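Local coordinates for protein glyoxalase-related enzyme (Fulvimarina pelagi, PDB 3BQX) that is of unknown function but belongs to the vicinal oxygen chelate superfamily and is probably related to glyoxalases, bleomycin resistance proteins and dioxygenases, at residues 19-22 with 23-27; 31-35 with 36-40; 41-45 with 46-50; 49-52 with 53-57; 84-87 with 88-91. All coordinates share one frame; numbering follows the deposited sequence.

Contact 1 of 5, residues 19-22 with 23-27; sequences SARF and YGEGF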
loop_
_atom_site.group_PDB
_atom_site.type_symbol
_atom_site.label_atom_id
_atom_site.label_comp_id
_atom_site.label_asym_id
_atom_site.label_seq_id
_atom_site.Cartn_x
_atom_site.Cartn_y
_atom_site.Cartn_z
ATOM N N SER A 19 4.385 -2.284 16.701
ATOM C CA SER A 19 3.824 -1.628 15.525
ATOM C C SER A 19 3.036 -0.383 15.937
ATOM O O SER A 19 3.184 0.681 15.338
ATOM C CB SER A 19 2.916 -2.603 14.776
ATOM O OG SER A 19 2.505 -2.059 13.534
ATOM N N ALA A 20 2.205 -0.519 16.968
ATOM C CA ALA A 20 1.408 0.602 17.457
ATOM C C ALA A 20 2.300 1.757 17.921
ATOM O O ALA A 20 1.931 2.924 17.794
ATOM C CB ALA A 20 0.504 0.145 18.598
ATOM N N ARG A 21 3.467 1.426 18.468
ATOM C CA ARG A 21 4.407 2.442 18.931
ATOM C C ARG A 21 4.943 3.254 17.751
ATOM O O ARG A 21 5.002 4.484 17.804
ATOM C CB ARG A 21 5.575 1.786 19.674
ATOM C CG ARG A 21 6.628 2.771 20.147
ATOM C CD ARG A 21 7.910 2.057 20.536
ATOM N NE ARG A 21 8.988 2.993 20.837
ATOM C CZ ARG A 21 10.271 2.652 20.902
ATOM N NH1 ARG A 21 10.635 1.395 20.685
ATOM N NH2 ARG A 21 11.191 3.567 21.181
ATOM N N PHE A 22 5.330 2.554 16.687
ATOM C CA PHE A 22 5.852 3.206 15.494
ATOM C C PHE A 22 4.821 4.132 14.855
ATOM O O PHE A 22 5.094 5.304 14.605
ATOM C CB PHE A 22 6.289 2.160 14.463
ATOM C CG PHE A 22 6.849 2.752 13.196
ATOM C CD1 PHE A 22 8.139 3.280 13.167
ATOM C CD2 PHE A 22 6.086 2.789 12.028
ATOM C CE1 PHE A 22 8.663 3.832 11.998
ATOM C CE2 PHE A 22 6.603 3.341 10.852
ATOM C CZ PHE A 22 7.894 3.863 10.838
ATOM N N TYR A 23 3.625 3.612 14.595
ATOM C CA TYR A 23 2.597 4.425 13.958
ATOM C C TYR A 23 1.985 5.464 14.885
ATOM O O TYR A 23 1.631 6.558 14.446
ATOM C CB TYR A 23 1.523 3.512 13.336
ATOM C CG TYR A 23 2.091 2.738 12.160
ATOM C CD1 TYR A 23 2.416 3.389 10.973
ATOM C CD2 TYR A 23 2.420 1.396 12.284
ATOM C CE1 TYR A 23 3.067 2.726 9.942
ATOM C CE2 TYR A 23 3.078 0.717 11.263
ATOM C CZ TYR A 23 3.403 1.392 10.095
ATOM O OH TYR A 23 4.106 0.746 9.104
ATOM N N GLY A 24 1.901 5.138 16.171
ATOM C CA GLY A 24 1.332 6.072 17.128
ATOM C C GLY A 24 2.292 7.144 17.615
ATOM O O GLY A 24 2.011 8.335 17.493
ATOM N N GLU A 25 3.428 6.727 18.167
ATOM C CA GLU A 25 4.418 7.671 18.678
ATOM C C GLU A 25 5.324 8.234 17.589
ATOM O O GLU A 25 5.843 9.345 17.716
ATOM C CB GLU A 25 5.269 7.005 19.760
ATOM C CG GLU A 25 4.491 6.641 21.015
ATOM C CD GLU A 25 5.350 5.941 22.052
ATOM O OE1 GLU A 25 6.401 6.499 22.426
ATOM O OE2 GLU A 25 4.969 4.834 22.494
ATOM N N GLY A 26 5.513 7.465 16.521
ATOM C CA GLY A 26 6.356 7.917 15.429
ATOM C C GLY A 26 5.603 8.820 14.470
ATOM O O GLY A 26 5.955 9.986 14.301
ATOM N N PHE A 27 4.553 8.292 13.844
ATOM C CA PHE A 27 3.765 9.081 12.899
ATOM C C PHE A 27 2.723 9.979 13.560
ATOM O O PHE A 27 2.281 10.959 12.964
ATOM C CB PHE A 27 3.047 8.169 11.899
ATOM C CG PHE A 27 3.822 7.909 10.632
ATOM C CD1 PHE A 27 4.208 6.617 10.294
ATOM C CD2 PHE A 27 4.136 8.951 9.765
ATOM C CE1 PHE A 27 4.896 6.365 9.106
ATOM C CE2 PHE A 27 4.822 8.714 8.573
ATOM C CZ PHE A 27 5.201 7.415 8.245
HETATM O O HOH W 1 9.080 6.062 21.161
#
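Across Ser-19 to Phe-27 the last turns of helix 16-26 widen: Tyr-23 N still bonds Ser-19 O in the ordinary alpha pattern, but Arg-21 O accepts from both Glu-25 N and Gly-26 N, and Phe-27 N reaches back five residues to Phe-22 O at 3.1 Å. This pi-type turn belongs to the helix that follows strand 8-13 in the beta-alpha-beta-beta-beta topology of the vicinal oxygen chelate fold. On its inner side Phe-22, Tyr-23 and Phe-27 form an aromatic cluster. Phe-22 meets Tyr-23 in a T-shaped pair, planes at 89°, with Phe-22 CD2 pointing at the centre of the tyrosine face, 3.6 Å from Tyr-23 CZ. Phe-22 CG stands anti to its backbone N (chi1 -180°), whereas Tyr-23 CG lies beside its own N (chi1 -68°), and this difference lets two consecutive rings meet. Phe-27 comes obliquely to the same side of Phe-22, its CE1 3.9 Å from Phe-22 CE2. Ser-19 OG lies in the plane of the tyrosine ring at its edge, while Tyr-23 OH is hydrogen-bonded to Asp-115 and Trp-121. On the exposed flank the extended Arg-21 and Glu-25 chains share a water instead of joining directly: it accepts from Arg-21 NE at 3.1 Å and donates to Glu-25 OE1 at 3.0 Å.

Contact 2 of 5, residues 31-35 with 36-40; sequences PVFRN and PEIIF
Phe-33 and Phe-40 lie side by side on one face of a beta hairpin, pointing the same way, with Phe-33 CB 3.6 Å from Phe-40 CD2 and the ring planes 43° apart. Ile-38 extends the patch, its CG2 meeting the edge of the Phe-33 ring at CE2, 3.7 Å away. On the reverse face Ile-39 CG2 packs against Pro-31 CB, and the extended Arg-34 chain runs alongside Ile-39, whose CD1 sits over one face of the guanidinium. Strands 33-34 and 38-42 are tied by Phe-40 N to Phe-33 O at 2.9 Å. A classic beta bulge sets Val-32 and Phe-33 both opposite Phe-40: Phe-40 O takes Val-32 N at 2.8 Å and Phe-33 N only weakly. The second subunit reaches this end, Trp-129 of that chain meeting Phe-40 edge-to-face. At the turn, Asn-35 N bonds Ile-38 O at 3.0 Å, and chi1 of 68° swings the Asn-35 amide over the residues that follow. There, in an Asx turn, Asn-35 OD1 receives Glu-37 N at 2.8 Å and Ile-38 N at 2.9 Å, from opposite faces of the amide plane. Its two bonds fix the amide's rotation and, with the backbone's, hold the turn closed.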
loop_
_atom_site.group_PDB
_atom_site.type_symbol
_atom_site.label_atom_id
_atom_site.label_comp_id
_atom_site.label_asym_id
_atom_site.label_seq_id
_atom_site.Cartn_x
_atom_site.Cartn_y
_atom_site.Cartn_z
ATOM N N PRO A 31 -5.469 4.808 16.047
ATOM C CA PRO A 31 -6.297 3.762 15.446
ATOM C C PRO A 31 -7.784 4.077 15.503
ATOM O O PRO A 31 -8.238 4.819 16.379
ATOM C CB PRO A 31 -5.965 2.528 16.288
ATOM C CG PRO A 31 -4.586 2.812 16.812
ATOM C CD PRO A 31 -4.679 4.271 17.169
ATOM N N VAL A 32 -8.534 3.521 14.555
ATOM C CA VAL A 32 -9.985 3.664 14.532
ATOM C C VAL A 32 -10.533 2.324 15.055
ATOM O O VAL A 32 -11.657 2.246 15.554
ATOM C CB VAL A 32 -10.519 3.958 13.101
ATOM C CG1 VAL A 32 -10.188 2.813 12.160
ATOM C CG2 VAL A 32 -12.015 4.187 13.139
ATOM N N PHE A 33 -9.717 1.276 14.951
ATOM C CA PHE A 33 -10.079 -0.051 15.432
ATOM C C PHE A 33 -8.852 -0.808 15.921
ATOM O O PHE A 33 -7.764 -0.685 15.358
ATOM C CB PHE A 33 -10.741 -0.890 14.332
ATOM C CG PHE A 33 -11.116 -2.281 14.783
ATOM C CD1 PHE A 33 -12.366 -2.533 15.345
ATOM C CD2 PHE A 33 -10.198 -3.328 14.701
ATOM C CE1 PHE A 33 -12.695 -3.809 15.822
ATOM C CE2 PHE A 33 -10.515 -4.603 15.174
ATOM C CZ PHE A 33 -11.769 -4.844 15.737
ATOM N N ARG A 34 -9.033 -1.594 16.976
ATOM C CA ARG A 34 -7.951 -2.402 17.497
ATOM C C ARG A 34 -8.431 -3.571 18.328
ATOM O O ARG A 34 -9.356 -3.439 19.123
ATOM C CB ARG A 34 -6.997 -1.567 18.350
ATOM C CG ARG A 34 -5.978 -2.425 19.085
ATOM C CD ARG A 34 -4.931 -1.606 19.807
ATOM N NE ARG A 34 -3.958 -2.481 20.456
ATOM C CZ ARG A 34 -2.850 -2.058 21.054
ATOM N NH1 ARG A 34 -2.567 -0.764 21.089
ATOM N NH2 ARG A 34 -2.024 -2.932 21.615
ATOM N N ASN A 35 -7.810 -4.725 18.114
ATOM C CA ASN A 35 -8.095 -5.910 18.907
ATOM C C ASN A 35 -6.758 -6.645 19.006
ATOM O O ASN A 35 -5.765 -6.199 18.434
ATOM C CB ASN A 35 -9.223 -6.770 18.302
ATOM C CG ASN A 35 -8.849 -7.427 16.995
ATOM O OD1 ASN A 35 -7.680 -7.624 16.692
ATOM N ND2 ASN A 35 -9.863 -7.801 16.222
ATOM N N PRO A 36 -6.693 -7.758 19.747
ATOM C CA PRO A 36 -5.420 -8.478 19.873
ATOM C C PRO A 36 -4.680 -8.928 18.612
ATOM O O PRO A 36 -3.506 -9.289 18.691
ATOM C CB PRO A 36 -5.785 -9.656 20.773
ATOM C CG PRO A 36 -6.835 -9.066 21.659
ATOM C CD PRO A 36 -7.699 -8.312 20.674
ATOM N N GLU A 37 -5.337 -8.905 17.456
ATOM C CA GLU A 37 -4.659 -9.343 16.239
ATOM C C GLU A 37 -4.542 -8.325 15.110
ATOM O O GLU A 37 -3.756 -8.525 14.186
ATOM C CB GLU A 37 -5.318 -10.615 15.689
ATOM C CG GLU A 37 -6.684 -10.407 15.063
ATOM C CD GLU A 37 -7.279 -11.697 14.521
ATOM O OE1 GLU A 37 -7.561 -12.603 15.335
ATOM O OE2 GLU A 37 -7.459 -11.807 13.285
ATOM N N ILE A 38 -5.300 -7.237 15.170
ATOM C CA ILE A 38 -5.245 -6.263 14.086
ATOM C C ILE A 38 -5.522 -4.836 14.539
ATOM O O ILE A 38 -6.214 -4.609 15.535
ATOM C CB ILE A 38 -6.268 -6.655 12.981
ATOM C CG1 ILE A 38 -5.972 -5.928 11.669
ATOM C CG2 ILE A 38 -7.683 -6.345 13.446
ATOM C CD1 ILE A 38 -6.747 -6.511 10.468
ATOM N N ILE A 39 -4.961 -3.881 13.808
ATOM C CA ILE A 39 -5.180 -2.468 14.072
ATOM C C ILE A 39 -5.502 -1.792 12.744
ATOM O O ILE A 39 -4.847 -2.061 11.734
ATOM C CB ILE A 39 -3.938 -1.781 14.682
ATOM C CG1 ILE A 39 -3.630 -2.395 16.050
ATOM C CG2 ILE A 39 -4.182 -0.281 14.808
ATOM C CD1 ILE A 39 -2.376 -1.852 16.704
ATOM N N PHE A 40 -6.528 -0.946 12.744
ATOM C CA PHE A 40 -6.916 -0.202 11.549
ATOM C C PHE A 40 -6.747 1.288 11.800
ATOM O O PHE A 40 -7.115 1.789 12.869
ATOM C CB PHE A 40 -8.395 -0.409 11.183
ATOM C CG PHE A 40 -8.740 -1.790 10.694
ATOM C CD1 PHE A 40 -7.970 -2.428 9.734
ATOM C CD2 PHE A 40 -9.883 -2.427 11.160
ATOM C CE1 PHE A 40 -8.336 -3.685 9.241
ATOM C CE2 PHE A 40 -10.255 -3.682 10.672
ATOM C CZ PHE A 40 -9.478 -4.307 9.711
#

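Contact 3 of 5, residues 41-45 with 46-50; sequences YQMNG and FVLAT
Met-43, a selenomethionine here, lays its CB over one face of the Phe-46 ring, 3.6 Å from the centroid and 17° off the normal, a CH-pi contact in the buried end of the hairpin. Its CG touches Leu-48 CB at 3.7 Å, and beyond it the chain bends twice. Phe-46 CG sits between its own N and carbonyl carbon (chi1 69°), which folds the ring back beneath Met-43 and brings its CE2 to 3.4 Å from Asn-44 OD1. The connection from strand 38-42 to strand 47-52 is a tight beta hairpin with Asn-44 at the centre of an inverse gamma turn; Tyr-41 and Leu-48 make a hydrogen-bonded antiparallel pair, and Met-43 N closes the loop on Phe-46 O at 2.8 Å. Phe-46 N is buried without a partner. The turn presses on the second subunit: Phe-46 meets Phe-46 of that chain edge-to-face, and Asn-44 OD1 accepts from Val-6 N of the same neighbour. Packing is looser at the other end, where Tyr-41 CE2 and Thr-50 OG1 stand 4.3 Å apart. A water bridges the two hydroxyls there, 2.7 Å from Tyr-41 OH and 2.8 Å from Thr-50 OG1, in the plane of the tyrosine ring.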
loop_
_atom_site.group_PDB
_atom_site.type_symbol
_atom_site.label_atom_id
_atom_site.label_comp_id
_atom_site.label_asym_id
_atom_site.label_seq_id
_atom_site.Cartn_x
_atom_site.Cartn_y
_atom_site.Cartn_z
ATOM N N TYR A 41 -6.193 1.991 10.817
ATOM C CA TYR A 41 -6.027 3.439 10.890
ATOM C C TYR A 41 -6.778 4.013 9.689
ATOM O O TYR A 41 -6.617 3.527 8.570
ATOM C CB TYR A 41 -4.552 3.842 10.764
ATOM C CG TYR A 41 -3.621 3.275 11.816
ATOM C CD1 TYR A 41 -3.375 3.962 13.007
ATOM C CD2 TYR A 41 -2.983 2.056 11.617
ATOM C CE1 TYR A 41 -2.510 3.442 13.971
ATOM C CE2 TYR A 41 -2.122 1.528 12.570
ATOM C CZ TYR A 41 -1.890 2.226 13.745
ATOM O OH TYR A 41 -1.056 1.684 14.692
ATOM N N GLN A 42 -7.611 5.028 9.906
ATOM C CA GLN A 42 -8.326 5.640 8.793
ATOM C C GLN A 42 -7.384 6.606 8.088
ATOM O O GLN A 42 -6.876 7.549 8.702
ATOM C CB GLN A 42 -9.562 6.398 9.280
ATOM C CG GLN A 42 -10.346 7.042 8.131
ATOM C CD GLN A 42 -10.924 6.016 7.171
ATOM O OE1 GLN A 42 -11.733 5.183 7.563
ATOM N NE2 GLN A 42 -10.500 6.067 5.911
HETATM N N MSE A 43 -7.153 6.376 6.800
HETATM C CA MSE A 43 -6.253 7.215 6.026
HETATM C C MSE A 43 -6.985 8.102 5.020
HETATM O O MSE A 43 -8.209 8.265 5.090
HETATM C CB MSE A 43 -5.225 6.334 5.310
HETATM C CG MSE A 43 -4.560 5.301 6.251
HETATM SE SE MSE A 43 -3.484 5.987 7.723
HETATM C CE MSE A 43 -1.977 6.514 6.669
ATOM N N ASN A 44 -6.233 8.662 4.077
ATOM C CA ASN A 44 -6.760 9.563 3.053
ATOM C C ASN A 44 -7.435 8.842 1.891
ATOM O O ASN A 44 -6.932 8.832 0.769
ATOM C CB ASN A 44 -5.628 10.459 2.526
ATOM C CG ASN A 44 -4.400 9.663 2.096
ATOM O OD1 ASN A 44 -3.904 8.830 2.848
ATOM N ND2 ASN A 44 -3.909 9.926 0.894
ATOM N N GLY A 45 -8.587 8.241 2.168
ATOM C CA GLY A 45 -9.319 7.544 1.126
ATOM C C GLY A 45 -9.339 6.037 1.263
ATOM O O GLY A 45 -10.035 5.350 0.515
ATOM N N PHE A 46 -8.588 5.523 2.229
ATOM C CA PHE A 46 -8.486 4.084 2.436
ATOM C C PHE A 46 -8.093 3.826 3.882
ATOM O O PHE A 46 -7.857 4.761 4.649
ATOM C CB PHE A 46 -7.409 3.517 1.507
ATOM C CG PHE A 46 -6.015 3.951 1.871
ATOM C CD1 PHE A 46 -5.220 3.154 2.690
ATOM C CD2 PHE A 46 -5.526 5.182 1.451
ATOM C CE1 PHE A 46 -3.953 3.575 3.091
ATOM C CE2 PHE A 46 -4.255 5.614 1.848
ATOM C CZ PHE A 46 -3.475 4.806 2.670
ATOM N N VAL A 47 -8.008 2.551 4.235
ATOM C CA VAL A 47 -7.644 2.131 5.580
ATOM C C VAL A 47 -6.301 1.408 5.568
ATOM O O VAL A 47 -6.023 0.626 4.655
ATOM C CB VAL A 47 -8.713 1.167 6.141
ATOM C CG1 VAL A 47 -8.349 0.712 7.539
ATOM C CG2 VAL A 47 -10.067 1.851 6.142
ATOM N N LEU A 48 -5.464 1.698 6.562
ATOM C CA LEU A 48 -4.179 1.031 6.722
ATOM C C LEU A 48 -4.391 0.025 7.845
ATOM O O LEU A 48 -4.871 0.386 8.925
ATOM C CB LEU A 48 -3.075 2.022 7.125
ATOM C CG LEU A 48 -1.758 1.378 7.595
ATOM C CD1 LEU A 48 -1.070 0.682 6.429
ATOM C CD2 LEU A 48 -0.834 2.443 8.173
ATOM N N ALA A 49 -4.067 -1.235 7.588
ATOM C CA ALA A 49 -4.217 -2.272 8.593
ATOM C C ALA A 49 -2.885 -2.931 8.882
ATOM O O ALA A 49 -2.086 -3.141 7.971
ATOM C CB ALA A 49 -5.201 -3.327 8.112
ATOM N N THR A 50 -2.637 -3.220 10.158
ATOM C CA THR A 50 -1.430 -3.939 10.574
ATOM C C THR A 50 -1.992 -5.180 11.269
ATOM O O THR A 50 -2.565 -5.097 12.355
ATOM C CB THR A 50 -0.548 -3.100 11.524
ATOM O OG1 THR A 50 -1.298 -2.718 12.685
ATOM C CG2 THR A 50 -0.058 -1.857 10.814
HETATM O O HOH W 2 0.105 -0.740 14.152
#

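Contact 4 of 5, residues 49-52 with 53-57; sequences ATWL and VQNLQ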
loop_
_atom_site.group_PDB
_atom_site.type_symbol
_atom_site.label_atom_id
_atom_site.label_comp_id
_atom_site.label_asym_id
_atom_site.label_seq_id
_atom_site.Cartn_x
_atom_site.Cartn_y
_atom_site.Cartn_z
ATOM N N ALA A 49 -4.067 -1.235 7.588
ATOM C CA ALA A 49 -4.217 -2.272 8.593
ATOM C C ALA A 49 -2.885 -2.931 8.882
ATOM O O ALA A 49 -2.086 -3.141 7.971
ATOM C CB ALA A 49 -5.201 -3.327 8.112
ATOM N N THR A 50 -2.637 -3.220 10.158
ATOM C CA THR A 50 -1.430 -3.939 10.574
ATOM C C THR A 50 -1.992 -5.180 11.269
ATOM O O THR A 50 -2.565 -5.097 12.355
ATOM C CB THR A 50 -0.548 -3.100 11.524
ATOM O OG1 THR A 50 -1.298 -2.718 12.685
ATOM C CG2 THR A 50 -0.058 -1.857 10.814
ATOM N N TRP A 51 -1.845 -6.321 10.602
ATOM C CA TRP A 51 -2.389 -7.603 11.037
ATOM C C TRP A 51 -1.273 -8.591 11.361
ATOM O O TRP A 51 -0.301 -8.675 10.617
ATOM C CB TRP A 51 -3.223 -8.140 9.873
ATOM C CG TRP A 51 -4.269 -9.141 10.177
ATOM C CD1 TRP A 51 -4.704 -9.546 11.408
ATOM C CD2 TRP A 51 -5.102 -9.802 9.218
ATOM N NE1 TRP A 51 -5.765 -10.413 11.270
ATOM C CE2 TRP A 51 -6.028 -10.586 9.937
ATOM C CE3 TRP A 51 -5.156 -9.802 7.817
ATOM C CZ2 TRP A 51 -7.001 -11.364 9.304
ATOM C CZ3 TRP A 51 -6.127 -10.576 7.187
ATOM C CH2 TRP A 51 -7.037 -11.344 7.933
ATOM N N LEU A 52 -1.404 -9.338 12.458
ATOM C CA LEU A 52 -0.381 -10.328 12.790
ATOM C C LEU A 52 -0.222 -11.239 11.575
ATOM O O LEU A 52 -1.210 -11.711 11.018
ATOM C CB LEU A 52 -0.799 -11.157 14.008
ATOM C CG LEU A 52 -0.789 -10.404 15.339
ATOM C CD1 LEU A 52 -1.276 -11.322 16.449
ATOM C CD2 LEU A 52 0.619 -9.904 15.633
ATOM N N VAL A 53 1.023 -11.485 11.177
ATOM C CA VAL A 53 1.314 -12.303 10.001
ATOM C C VAL A 53 0.616 -13.658 9.959
ATOM O O VAL A 53 0.128 -14.066 8.907
ATOM C CB VAL A 53 2.829 -12.537 9.845
ATOM C CG1 VAL A 53 3.116 -13.196 8.500
ATOM C CG2 VAL A 53 3.573 -11.228 9.960
ATOM N N GLN A 54 0.561 -14.362 11.088
ATOM C CA GLN A 54 -0.085 -15.673 11.111
ATOM C C GLN A 54 -1.523 -15.575 10.610
ATOM O O GLN A 54 -1.989 -16.425 9.853
ATOM C CB GLN A 54 -0.112 -16.266 12.528
ATOM C CG GLN A 54 1.161 -16.139 13.341
ATOM C CD GLN A 54 1.193 -14.866 14.170
ATOM O OE1 GLN A 54 1.542 -13.799 13.675
ATOM N NE2 GLN A 54 0.808 -14.977 15.442
ATOM N N ASN A 55 -2.222 -14.535 11.053
ATOM C CA ASN A 55 -3.611 -14.316 10.676
ATOM C C ASN A 55 -3.750 -13.930 9.206
ATOM O O ASN A 55 -4.674 -14.378 8.524
ATOM C CB ASN A 55 -4.224 -13.239 11.576
ATOM C CG ASN A 55 -4.335 -13.691 13.024
ATOM O OD1 ASN A 55 -5.175 -14.525 13.361
ATOM N ND2 ASN A 55 -3.478 -13.152 13.880
ATOM N N LEU A 56 -2.837 -13.098 8.716
ATOM C CA LEU A 56 -2.883 -12.705 7.312
ATOM C C LEU A 56 -2.673 -13.942 6.444
ATOM O O LEU A 56 -3.418 -14.185 5.497
ATOM C CB LEU A 56 -1.797 -11.670 7.011
ATOM C CG LEU A 56 -1.546 -11.350 5.533
ATOM C CD1 LEU A 56 -2.820 -10.837 4.859
ATOM C CD2 LEU A 56 -0.442 -10.313 5.447
ATOM N N GLN A 57 -1.656 -14.729 6.789
ATOM C CA GLN A 57 -1.332 -15.942 6.046
ATOM C C GLN A 57 -2.516 -16.901 6.036
ATOM O O GLN A 57 -2.807 -17.542 5.021
ATOM C CB GLN A 57 -0.118 -16.623 6.679
ATOM C CG GLN A 57 0.361 -17.860 5.948
ATOM C CD GLN A 57 1.585 -18.469 6.596
ATOM O OE1 GLN A 57 1.516 -18.998 7.707
ATOM N NE2 GLN A 57 2.720 -18.387 5.910
#
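Trp-51 spreads one face of its indole beneath the first turn of helix 53-60. Asn-55 CB presses down near the rim, 3.2 Å from Trp-51 NE1, and Leu-56 CA stands over the six-membered ring, 4.0 Å from its centroid in a CH-pi contact. Leu-56 CD1 closes on the six-membered ring as well, at 3.9 Å from Trp-51 CE3. The Asn-55 amide is turned almost flat to the indole, the two planes 9° apart, and its ND2 lies against Leu-52 CB at 3.3 Å, the leucine and asparagine side chains running alongside each other. Behind this layer stands Leu-52, the N-cap residue: its carbonyl oxygen receives Leu-56 N at 3.1 Å, and Asn-55 N weakly, the opening bonds of the helix. Trp-51 CG is anti to its backbone N (chi1 -158°), carrying the ring under the helix start, where Glu-37 OE2 accepts a hydrogen bond from Trp-51 NE1 and holds the indole from the side of the neighbouring hairpin. The chain turns sharply here, strand 49-52 and helix 53-57 standing at 93° with their axes 5.3 Å apart. The strand runs between 8-13 and 38-42 in its sheet, Leu-52 touches Leu-16 of helix 16-26, and Val-53 and Leu-56 pack on Ser-70 of the second subunit.

Contact 5 of 5, residues 84-87 with 88-91; sequences APLM and ERLV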
loop_
_atom_site.group_PDB
_atom_site.type_symbol
_atom_site.label_atom_id
_atom_site.label_comp_id
_atom_site.label_asym_id
_atom_site.label_seq_id
_atom_site.Cartn_x
_atom_site.Cartn_y
_atom_site.Cartn_z
ATOM N N ALA A 84 13.176 15.863 7.710
ATOM C CA ALA A 84 14.130 15.447 8.732
ATOM C C ALA A 84 13.518 15.215 10.116
ATOM O O ALA A 84 13.746 14.172 10.730
ATOM C CB ALA A 84 15.265 16.466 8.828
ATOM N N PRO A 85 12.749 16.191 10.634
ATOM C CA PRO A 85 12.133 16.034 11.957
ATOM C C PRO A 85 11.240 14.798 12.075
ATOM O O PRO A 85 11.332 14.050 13.047
ATOM C CB PRO A 85 11.347 17.329 12.127
ATOM C CG PRO A 85 12.178 18.318 11.380
ATOM C CD PRO A 85 12.537 17.556 10.122
ATOM N N LEU A 86 10.379 14.589 11.083
ATOM C CA LEU A 86 9.484 13.439 11.100
ATOM C C LEU A 86 10.285 12.141 11.111
ATOM O O LEU A 86 9.983 11.222 11.868
ATOM C CB LEU A 86 8.542 13.477 9.891
ATOM C CG LEU A 86 7.627 12.259 9.697
ATOM C CD1 LEU A 86 6.923 11.908 11.003
ATOM C CD2 LEU A 86 6.610 12.554 8.604
HETATM N N MSE A 87 11.319 12.067 10.278
HETATM C CA MSE A 87 12.150 10.874 10.234
HETATM C C MSE A 87 12.798 10.583 11.585
HETATM O O MSE A 87 12.905 9.425 11.985
HETATM C CB MSE A 87 13.222 11.014 9.156
HETATM C CG MSE A 87 12.682 10.806 7.751
HETATM SE SE MSE A 87 14.012 11.087 6.388
HETATM C CE MSE A 87 15.273 9.698 6.866
ATOM N N GLU A 88 13.233 11.632 12.281
ATOM C CA GLU A 88 13.845 11.456 13.595
ATOM C C GLU A 88 12.823 10.858 14.557
ATOM O O GLU A 88 13.154 9.995 15.369
ATOM C CB GLU A 88 14.338 12.796 14.151
ATOM C CG GLU A 88 15.406 13.478 13.313
ATOM C CD GLU A 88 15.939 14.738 13.967
ATOM O OE1 GLU A 88 15.123 15.583 14.394
ATOM O OE2 GLU A 88 17.178 14.887 14.050
ATOM N N ARG A 89 11.579 11.324 14.459
ATOM C CA ARG A 89 10.511 10.832 15.319
ATOM C C ARG A 89 10.213 9.364 15.024
ATOM O O ARG A 89 9.951 8.579 15.934
ATOM C CB ARG A 89 9.242 11.676 15.139
ATOM C CG ARG A 89 9.387 13.126 15.598
ATOM C CD ARG A 89 8.032 13.785 15.852
ATOM N NE ARG A 89 7.303 14.102 14.626
ATOM C CZ ARG A 89 7.596 15.117 13.818
ATOM N NH1 ARG A 89 8.612 15.925 14.101
ATOM N NH2 ARG A 89 6.867 15.333 12.732
ATOM N N LEU A 90 10.265 8.984 13.751
ATOM C CA LEU A 90 10.009 7.596 13.382
ATOM C C LEU A 90 11.110 6.694 13.929
ATOM O O LEU A 90 10.842 5.605 14.431
ATOM C CB LEU A 90 9.929 7.445 11.859
ATOM C CG LEU A 90 8.766 8.146 11.153
ATOM C CD1 LEU A 90 8.861 7.896 9.652
ATOM C CD2 LEU A 90 7.437 7.624 11.691
ATOM N N VAL A 91 12.354 7.152 13.823
ATOM C CA VAL A 91 13.485 6.379 14.321
ATOM C C VAL A 91 13.391 6.223 15.836
ATOM O O VAL A 91 13.635 5.147 16.373
ATOM C CB VAL A 91 14.825 7.056 13.974
ATOM C CG1 VAL A 91 15.976 6.311 14.647
ATOM C CG2 VAL A 91 15.016 7.064 12.462
#
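Ala-84 accepts Glu-88 N on its carbonyl oxygen at 3.0 Å, and the same oxygen lies 3.1 Å from Glu-88 CG, the extended Glu-88 chain lying back toward Pro-85 with OE1 near Pro-85 CA. This is the regular alpha-helical i to i+4 pattern of helix 83-92, which packs on the sheet of strands 71-76, 96-102, 109-114 and 120-125, a beta-alpha-beta-beta-beta arrangement of the vicinal oxygen chelate fold. Pro-85 follows with its oxygen bonded to Arg-89 N, and its CB meets Arg-89 NH1 at 3.7 Å. Leu-86 points into the protein; its carbonyl takes Leu-90 N at 2.9 Å, and CD1 approaches Leu-90 CG obliquely at 4.2 Å, a loose touch between two leucines that both rest on Ile-123. Met-87, modelled as selenomethionine, sends its chain towards Leu-97, Ala-101 and Val-113, while its oxygen receives Val-91 N at 3.0 Å. Phe-27, just beyond residues 16-26, packs on Leu-90. On the exposed side Arg-89 bends at chi3 (-73°) and folds back along the helix instead of reaching outward. That fold lays one face of the guanidinium over the backbone of the preceding turn, with Arg-89 NH2 3.6 Å from Leu-86 CA.

In the fold
Contacts 1 and 5 are partly buried helix turns, one on helix 16-26 and one on helix 83-92, meeting where Leu-90 packs against Gly-26 and Phe-27; aromatic rings fill the first, aliphatic chains and selenomethionine the second. Contacts 2, 3 and 4 follow one another along one sheet, and all reach the second subunit: contact 3 is a buried turn packed by CH-pi, while contacts 2 and 4 lie at the surface, one a bulged edge strand with a side-chain-bonded turn, the other an indole under a helix start. Strand 38-42 is common to 2 and 3, and 3 and 4 share Ala-49 and Thr-50. Helix 16-26 lies against this sheet; contact 5 touches none of contacts 2 to 4.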